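Local coordinates for monosaccharide-transporting ATPase (Actinobacillus succinogenes, PDB 5DTE), which probably serves as the periplasmic sugar-binding component of an ABC transporter and holds D-allose in its ligand pocket, at residues Y40-T51 / Q270-I280. Sequence-based numbering, arbitrary orientation.
Sequences YFISMRQGAEET and QLPKKQVAIAI. With ALL (beta-D-allopyranose), chain E.
Lys273 NZ donates a hydrogen bond to Gln46 OE1 at 3.2 Å, arriving from above the carbonyl plane of the amide (37° out of it) and away from either lone pair. The same ammonium also makes a long salt bridge to Glu50 OE2, at 3.8 Å, so two side chains of helix 39-54 draw it across the interface. The lysine gets there by lying over the backbone of Gly47: its chain turns at chi2 (-134°) and then runs straight, bringing CD to 3.4 Å from Gly47 CA. As a knob among Ser43, Gln46, Gly47 and Glu50, it lies where the helix backbones come closest, Gly47 CA and Lys273 CA being 4.7 Å apart.

Apolar packing extends from this point in both directions. Toward the sugar, Pro272 sets CB against CE1 of the Tyr40 ring (3.3 Å), while CD2 of that ring lies 3.7 Å from allose C3; Tyr40 thus touches helix 272-287 and ligand at once. Met44, bent at chi3, lays its CE near Pro272 and its CG against Val276. Farther along, Ala48 CB meets Val276 CG2, and Thr51 CG2 and Ile280 CD1 reach each other tip to tip at 3.5 Å.

The short helical segments cross at -47° with axes 8.0 Å apart. In the two-lobed fold of periplasmic sugar-binding proteins, both helices pack on the six-stranded parallel sheet of the N-terminal lobe, with the Tyr40 end at the allose pocket, which Phe41 and Gln270 also line; Met44 and Val276 rest on Leu115 of strand 112-115 and Ile280 on Ile89 of strand 87-90.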
ATOM      1  N   TYR A  40       8.595   2.204  -1.295  1.00  7.68           N
ATOM      2  CA  TYR A  40       7.778   1.982  -0.113  1.00 16.77           C
ATOM      3  C   TYR A  40       8.202   0.729   0.695  1.00 20.69           C
ATOM      4  O   TYR A  40       8.313   0.777   1.926  1.00 22.88           O
ATOM      5  CB  TYR A  40       6.297   1.892  -0.522  1.00 12.29           C
ATOM      6  CG  TYR A  40       5.375   1.567   0.619  1.00 11.65           C
ATOM      7  CD1 TYR A  40       5.024   2.536   1.543  1.00 18.73           C
ATOM      8  CD2 TYR A  40       4.871   0.285   0.787  1.00 12.46           C
ATOM      9  CE1 TYR A  40       4.188   2.239   2.601  1.00 23.23           C
ATOM     10  CE2 TYR A  40       4.038  -0.023   1.843  1.00 13.85           C
ATOM     11  CZ  TYR A  40       3.705   0.957   2.747  1.00 15.94           C
ATOM     12  OH  TYR A  40       2.879   0.660   3.794  1.00 14.60           O
ATOM     13  N   PHE A  41       8.459  -0.382   0.015  1.00 22.29           N
ATOM     14  CA  PHE A  41       8.836  -1.604   0.724  1.00 25.77           C
ATOM     15  C   PHE A  41      10.295  -1.577   1.177  1.00 27.17           C
ATOM     16  O   PHE A  41      10.638  -2.123   2.227  1.00 35.99           O
ATOM     17  CB  PHE A  41       8.543  -2.829  -0.137  1.00  6.77           C
ATOM     18  CG  PHE A  41       7.096  -3.202  -0.155  1.00 13.45           C
ATOM     19  CD1 PHE A  41       6.472  -3.644   1.003  1.00 21.60           C
ATOM     20  CD2 PHE A  41       6.342  -3.092  -1.317  1.00 26.55           C
ATOM     21  CE1 PHE A  41       5.118  -3.984   1.009  1.00 25.63           C
ATOM     22  CE2 PHE A  41       4.984  -3.431  -1.324  1.00 27.10           C
ATOM     23  CZ  PHE A  41       4.375  -3.880  -0.156  1.00 22.26           C
ATOM     24  N   ILE A  42      11.141  -0.931   0.385  1.00 19.78           N
ATOM     25  CA  ILE A  42      12.506  -0.608   0.787  1.00 13.16           C
ATOM     26  C   ILE A  42      12.495   0.117   2.135  1.00 20.84           C
ATOM     27  O   ILE A  42      13.343  -0.107   2.996  1.00 28.36           O
ATOM     28  CB  ILE A  42      13.194   0.265  -0.286  1.00  9.83           C
ATOM     29  CG1 ILE A  42      13.795  -0.617  -1.375  1.00  7.71           C
ATOM     30  CG2 ILE A  42      14.273   1.154   0.325  1.00  7.82           C
ATOM     31  CD1 ILE A  42      14.962  -1.487  -0.877  1.00 11.79           C
ATOM     32  N   SER A  43      11.495   0.969   2.307  1.00 25.86           N
ATOM     33  CA  SER A  43      11.321   1.779   3.510  1.00 22.43           C
ATOM     34  C   SER A  43      10.851   0.937   4.678  1.00 23.97           C
ATOM     35  O   SER A  43      11.238   1.149   5.828  1.00 29.49           O
ATOM     36  CB  SER A  43      10.319   2.904   3.234  1.00 17.81           C
ATOM     37  OG  SER A  43       9.790   3.399   4.437  1.00 30.49           O
ATOM     38  N   MET A  44       9.988  -0.016   4.365  1.00 25.44           N
ATOM     39  CA  MET A  44       9.409  -0.886   5.369  1.00 25.16           C
ATOM     40  C   MET A  44      10.425  -1.935   5.780  1.00 32.87           C
ATOM     41  O   MET A  44      10.507  -2.316   6.951  1.00 39.68           O
ATOM     42  CB  MET A  44       8.138  -1.538   4.825  1.00 19.18           C
ATOM     43  CG  MET A  44       7.721  -2.802   5.540  1.00 20.69           C
ATOM     44  SD  MET A  44       6.170  -3.460   4.916  1.00 41.74           S
ATOM     45  CE  MET A  44       5.079  -2.044   5.160  1.00  5.59           C
ATOM     46  N   ARG A  45      11.196  -2.408   4.806  1.00 29.49           N
ATOM     47  CA  ARG A  45      12.207  -3.398   5.107  1.00 25.96           C
ATOM     48  C   ARG A  45      13.249  -2.778   6.038  1.00 26.21           C
ATOM     49  O   ARG A  45      13.728  -3.437   6.952  1.00 39.52           O
ATOM     50  CB  ARG A  45      12.881  -3.933   3.843  1.00 15.64           C
ATOM     51  CG  ARG A  45      13.981  -4.940   4.184  1.00 21.76           C
ATOM     52  CD  ARG A  45      15.286  -4.713   3.429  1.00 35.46           C
ATOM     53  NE  ARG A  45      16.306  -5.668   3.872  1.00 43.23           N
ATOM     54  CZ  ARG A  45      16.599  -6.817   3.270  1.00 43.34           C
ATOM     55  NH1 ARG A  45      17.538  -7.610   3.770  1.00 26.28           N
ATOM     56  NH2 ARG A  45      15.970  -7.168   2.163  1.00 58.63           N
ATOM     57  N   GLN A  46      13.594  -1.512   5.807  1.00 12.83           N
ATOM     58  CA  GLN A  46      14.581  -0.825   6.628  1.00 18.30           C
ATOM     59  C   GLN A  46      14.087  -0.619   8.052  1.00 23.53           C
ATOM     60  O   GLN A  46      14.822  -0.863   8.998  1.00 20.39           O
ATOM     61  CB  GLN A  46      14.941   0.517   6.019  1.00 21.11           C
ATOM     62  CG  GLN A  46      15.955   1.285   6.835  1.00 30.43           C
ATOM     63  CD  GLN A  46      16.330   2.601   6.181  1.00 45.81           C
ATOM     64  OE1 GLN A  46      15.459   3.405   5.831  1.00 53.79           O
ATOM     65  NE2 GLN A  46      17.630   2.822   5.995  1.00 41.52           N
ATOM     66  N   GLY A  47      12.847  -0.159   8.199  1.00 24.63           N
ATOM     67  CA  GLY A  47      12.216  -0.069   9.503  1.00 19.84           C
ATOM     68  C   GLY A  47      12.107  -1.422  10.181  1.00 20.61           C
ATOM     69  O   GLY A  47      12.175  -1.521  11.405  1.00 34.29           O
ATOM     70  N   ALA A  48      11.938  -2.468   9.384  1.00 12.40           N
ATOM     71  CA  ALA A  48      11.857  -3.834   9.903  1.00 18.10           C
ATOM     72  C   ALA A  48      13.156  -4.242  10.561  1.00 24.13           C
ATOM     73  O   ALA A  48      13.154  -4.945  11.565  1.00 34.31           O
ATOM     74  CB  ALA A  48      11.502  -4.830   8.782  1.00 15.46           C
ATOM     75  N   GLU A  49      14.269  -3.815   9.977  1.00 24.61           N
ATOM     76  CA  GLU A  49      15.581  -4.219  10.456  1.00 25.71           C
ATOM     77  C   GLU A  49      16.015  -3.400  11.678  1.00 29.73           C
ATOM     78  O   GLU A  49      16.724  -3.901  12.553  1.00 37.22           O
ATOM     79  CB  GLU A  49      16.595  -4.118   9.324  1.00  7.82           C
ATOM     80  CG  GLU A  49      16.375  -5.191   8.280  1.00 32.02           C
ATOM     81  CD  GLU A  49      17.353  -5.106   7.123  1.00 53.97           C
ATOM     82  OE1 GLU A  49      18.205  -4.186   7.110  1.00 62.64           O
ATOM     83  OE2 GLU A  49      17.260  -5.963   6.216  1.00 61.25           O
ATOM     84  N   GLU A  50      15.561  -2.154  11.743  1.00 22.33           N
ATOM     85  CA  GLU A  50      15.725  -1.342  12.936  1.00 19.29           C
ATOM     86  C   GLU A  50      14.967  -1.910  14.139  1.00 26.39           C
ATOM     87  O   GLU A  50      15.476  -1.906  15.254  1.00 36.03           O
ATOM     88  CB  GLU A  50      15.265   0.076  12.659  1.00 14.43           C
ATOM     89  CG  GLU A  50      16.082   0.785  11.612  1.00 15.93           C
ATOM     90  CD  GLU A  50      15.362   2.010  11.061  1.00 37.75           C
ATOM     91  OE1 GLU A  50      14.188   2.235  11.436  1.00 36.16           O
ATOM     92  OE2 GLU A  50      15.960   2.734  10.233  1.00 53.50           O
ATOM     93  N   THR A  51      13.748  -2.385  13.917  1.00 27.63           N
ATOM     94  CA  THR A  51      12.969  -3.013  14.986  1.00 25.32           C
ATOM     95  C   THR A  51      13.586  -4.364  15.373  1.00 16.04           C
ATOM     96  O   THR A  51      13.560  -4.767  16.535  1.00 12.42           O
ATOM     97  CB  THR A  51      11.472  -3.185  14.557  1.00 17.20           C
ATOM     98  OG1 THR A  51      10.805  -1.919  14.610  1.00 20.62           O
ATOM     99  CG2 THR A  51      10.721  -4.179  15.439  1.00  6.41           C
ATOM    100  N   GLN A 270       1.360   6.028   5.055  1.00 33.48           N
ATOM    101  CA  GLN A 270       0.781   4.776   5.490  1.00 23.39           C
ATOM    102  C   GLN A 270       1.502   4.262   6.728  1.00 21.06           C
ATOM    103  O   GLN A 270       1.091   3.269   7.329  1.00 21.72           O
ATOM    104  CB  GLN A 270       0.879   3.780   4.342  1.00 16.30           C
ATOM    105  CG  GLN A 270       0.105   2.554   4.518  1.00 11.86           C
ATOM    106  CD  GLN A 270       0.257   1.654   3.347  1.00 17.50           C
ATOM    107  OE1 GLN A 270       0.927   2.009   2.387  1.00 11.96           O
ATOM    108  NE2 GLN A 270      -0.355   0.473   3.409  1.00 29.56           N
ATOM    109  N   LEU A 271       2.587   4.951   7.089  1.00 19.59           N
ATOM    110  CA  LEU A 271       3.438   4.575   8.219  1.00 18.31           C
ATOM    111  C   LEU A 271       3.975   3.142   8.103  1.00 20.54           C
ATOM    112  O   LEU A 271       3.693   2.280   8.951  1.00 12.12           O
ATOM    113  CB  LEU A 271       2.663   4.763   9.522  1.00 12.44           C
ATOM    114  CG  LEU A 271       2.164   6.203   9.602  1.00 10.64           C
ATOM    115  CD1 LEU A 271       1.333   6.406  10.826  1.00 13.45           C
ATOM    116  CD2 LEU A 271       3.351   7.132   9.620  1.00  7.59           C
ATOM    117  N   PRO A 272       4.778   2.892   7.058  1.00 25.63           N
ATOM    118  CA  PRO A 272       5.185   1.521   6.745  1.00 30.95           C
ATOM    119  C   PRO A 272       6.149   0.939   7.780  1.00 31.54           C
ATOM    120  O   PRO A 272       6.276  -0.280   7.875  1.00 24.82           O
ATOM    121  CB  PRO A 272       5.861   1.666   5.383  1.00 21.95           C
ATOM    122  CG  PRO A 272       6.385   3.055   5.376  1.00 17.27           C
ATOM    123  CD  PRO A 272       5.446   3.881   6.194  1.00 17.52           C
ATOM    124  N   LYS A 273       6.819   1.797   8.543  1.00 30.65           N
ATOM    125  CA  LYS A 273       7.726   1.316   9.581  1.00 18.83           C
ATOM    126  C   LYS A 273       6.949   0.928  10.820  1.00 23.93           C
ATOM    127  O   LYS A 273       7.262  -0.081  11.437  1.00 23.05           O
ATOM    128  CB  LYS A 273       8.771   2.370   9.929  1.00 18.42           C
ATOM    129  CG  LYS A 273       9.452   2.978   8.718  1.00 25.27           C
ATOM    130  CD  LYS A 273      10.945   3.043   8.891  1.00 14.39           C
ATOM    131  CE  LYS A 273      11.614   3.688   7.696  1.00 24.24           C
ATOM    132  NZ  LYS A 273      13.089   3.778   7.902  1.00 29.88           N
ATOM    133  N   LYS A 274       5.941   1.732  11.177  1.00 26.50           N
ATOM    134  CA  LYS A 274       5.066   1.444  12.318  1.00 19.24           C
ATOM    135  C   LYS A 274       4.267   0.160  12.082  1.00 29.09           C
ATOM    136  O   LYS A 274       4.111  -0.672  12.983  1.00 23.01           O
ATOM    137  CB  LYS A 274       4.120   2.605  12.575  1.00 14.14           C
ATOM    138  CG  LYS A 274       3.167   2.393  13.762  1.00 25.91           C
ATOM    139  CD  LYS A 274       2.289   3.646  14.008  1.00 34.34           C
ATOM    140  CE  LYS A 274       1.092   3.410  14.951  1.00 27.00           C
ATOM    141  NZ  LYS A 274       1.481   3.057  16.328  1.00 16.25           N
ATOM    142  N   GLN A 275       3.762   0.009  10.860  1.00 30.13           N
ATOM    143  CA  GLN A 275       3.088  -1.216  10.458  1.00 31.33           C
ATOM    144  C   GLN A 275       3.935  -2.455  10.741  1.00 35.54           C
ATOM    145  O   GLN A 275       3.581  -3.294  11.568  1.00 34.35           O
ATOM    146  CB  GLN A 275       2.754  -1.179   8.975  1.00 31.18           C
ATOM    147  CG  GLN A 275       1.572  -0.323   8.606  1.00 33.43           C
ATOM    148  CD  GLN A 275       1.053  -0.641   7.206  1.00 32.51           C
ATOM    149  OE1 GLN A 275       1.247  -1.744   6.680  1.00 22.33           O
ATOM    150  NE2 GLN A 275       0.386   0.324   6.603  1.00 36.90           N
ATOM    151  N   VAL A 276       5.060  -2.567  10.043  1.00 35.93           N
ATOM    152  CA  VAL A 276       5.909  -3.741  10.171  1.00 28.41           C
ATOM    153  C   VAL A 276       6.497  -3.835  11.581  1.00 29.21           C
ATOM    154  O   VAL A 276       6.882  -4.908  12.025  1.00 28.54           O
ATOM    155  CB  VAL A 276       7.026  -3.730   9.121  1.00 19.88           C
ATOM    156  CG1 VAL A 276       7.959  -2.552   9.342  1.00 23.17           C
ATOM    157  CG2 VAL A 276       7.778  -5.056   9.115  1.00 17.89           C
ATOM    158  N   ALA A 277       6.541  -2.716  12.301  1.00 28.26           N
ATOM    159  CA  ALA A 277       6.945  -2.768  13.698  1.00 17.19           C
ATOM    160  C   ALA A 277       5.864  -3.472  14.489  1.00 20.48           C
ATOM    161  O   ALA A 277       6.164  -4.390  15.245  1.00 34.11           O
ATOM    162  CB  ALA A 277       7.204  -1.392  14.253  1.00 14.06           C
ATOM    163  N   ILE A 278       4.607  -3.066  14.304  1.00 21.30           N
ATOM    164  CA  ILE A 278       3.491  -3.766  14.957  1.00 18.23           C
ATOM    165  C   ILE A 278       3.438  -5.237  14.532  1.00 15.34           C
ATOM    166  O   ILE A 278       3.168  -6.102  15.354  1.00 21.70           O
ATOM    167  CB  ILE A 278       2.122  -3.091  14.680  1.00 16.83           C
ATOM    168  CG1 ILE A 278       1.820  -2.045  15.757  1.00 26.79           C
ATOM    169  CG2 ILE A 278       0.999  -4.109  14.712  1.00 13.98           C
ATOM    170  CD1 ILE A 278       2.631  -0.762  15.663  1.00 33.51           C
ATOM    171  N   ALA A 279       3.727  -5.527  13.266  1.00 14.07           N
ATOM    172  CA  ALA A 279       3.804  -6.915  12.811  1.00 23.57           C
ATOM    173  C   ALA A 279       4.784  -7.757  13.653  1.00 27.06           C
ATOM    174  O   ALA A 279       4.435  -8.833  14.151  1.00 19.99           O
ATOM    175  CB  ALA A 279       4.191  -6.955  11.362  1.00 22.86           C
ATOM    176  N   ILE A 280       6.003  -7.250  13.818  1.00 37.20           N
ATOM    177  CA  ILE A 280       7.034  -7.911  14.619  1.00 38.12           C
ATOM    178  C   ILE A 280       6.663  -7.949  16.100  1.00 39.41           C
ATOM    179  O   ILE A 280       7.020  -8.892  16.812  1.00 44.03           O
ATOM    180  CB  ILE A 280       8.394  -7.200  14.463  1.00 26.70           C
ATOM    181  CG1 ILE A 280       8.827  -7.209  12.999  1.00 15.94           C
ATOM    182  CG2 ILE A 280       9.458  -7.824  15.371  1.00 21.72           C
ATOM    183  CD1 ILE A 280       9.807  -6.105  12.653  1.00 14.93           C
TER
HETATM  184  C1  ALL E 401       0.309  -1.880  -1.836  1.00 29.89           C
HETATM  185  C2  ALL E 401       0.967  -1.131  -0.693  1.00 25.89           C
HETATM  186  C3  ALL E 401       1.774   0.022  -1.163  1.00 26.39           C
HETATM  187  C4  ALL E 401       2.665  -0.330  -2.313  1.00 25.12           C
HETATM  188  C5  ALL E 401       1.798  -0.897  -3.425  1.00 12.81           C
HETATM  189  C6  ALL E 401       2.528  -1.110  -4.711  1.00  6.27           C
HETATM  190  O1  ALL E 401      -0.235  -3.068  -1.408  1.00 45.94           O
HETATM  191  O2  ALL E 401      -0.083  -0.625   0.160  1.00 25.04           O
HETATM  192  O3  ALL E 401       0.867   1.076  -1.611  1.00 13.47           O
HETATM  193  O4  ALL E 401       3.369   0.835  -2.768  1.00 29.68           O
HETATM  194  O5  ALL E 401       1.268  -2.166  -2.944  1.00 13.34           O
HETATM  195  O6  ALL E 401       3.396  -2.215  -4.577  1.00  7.11           O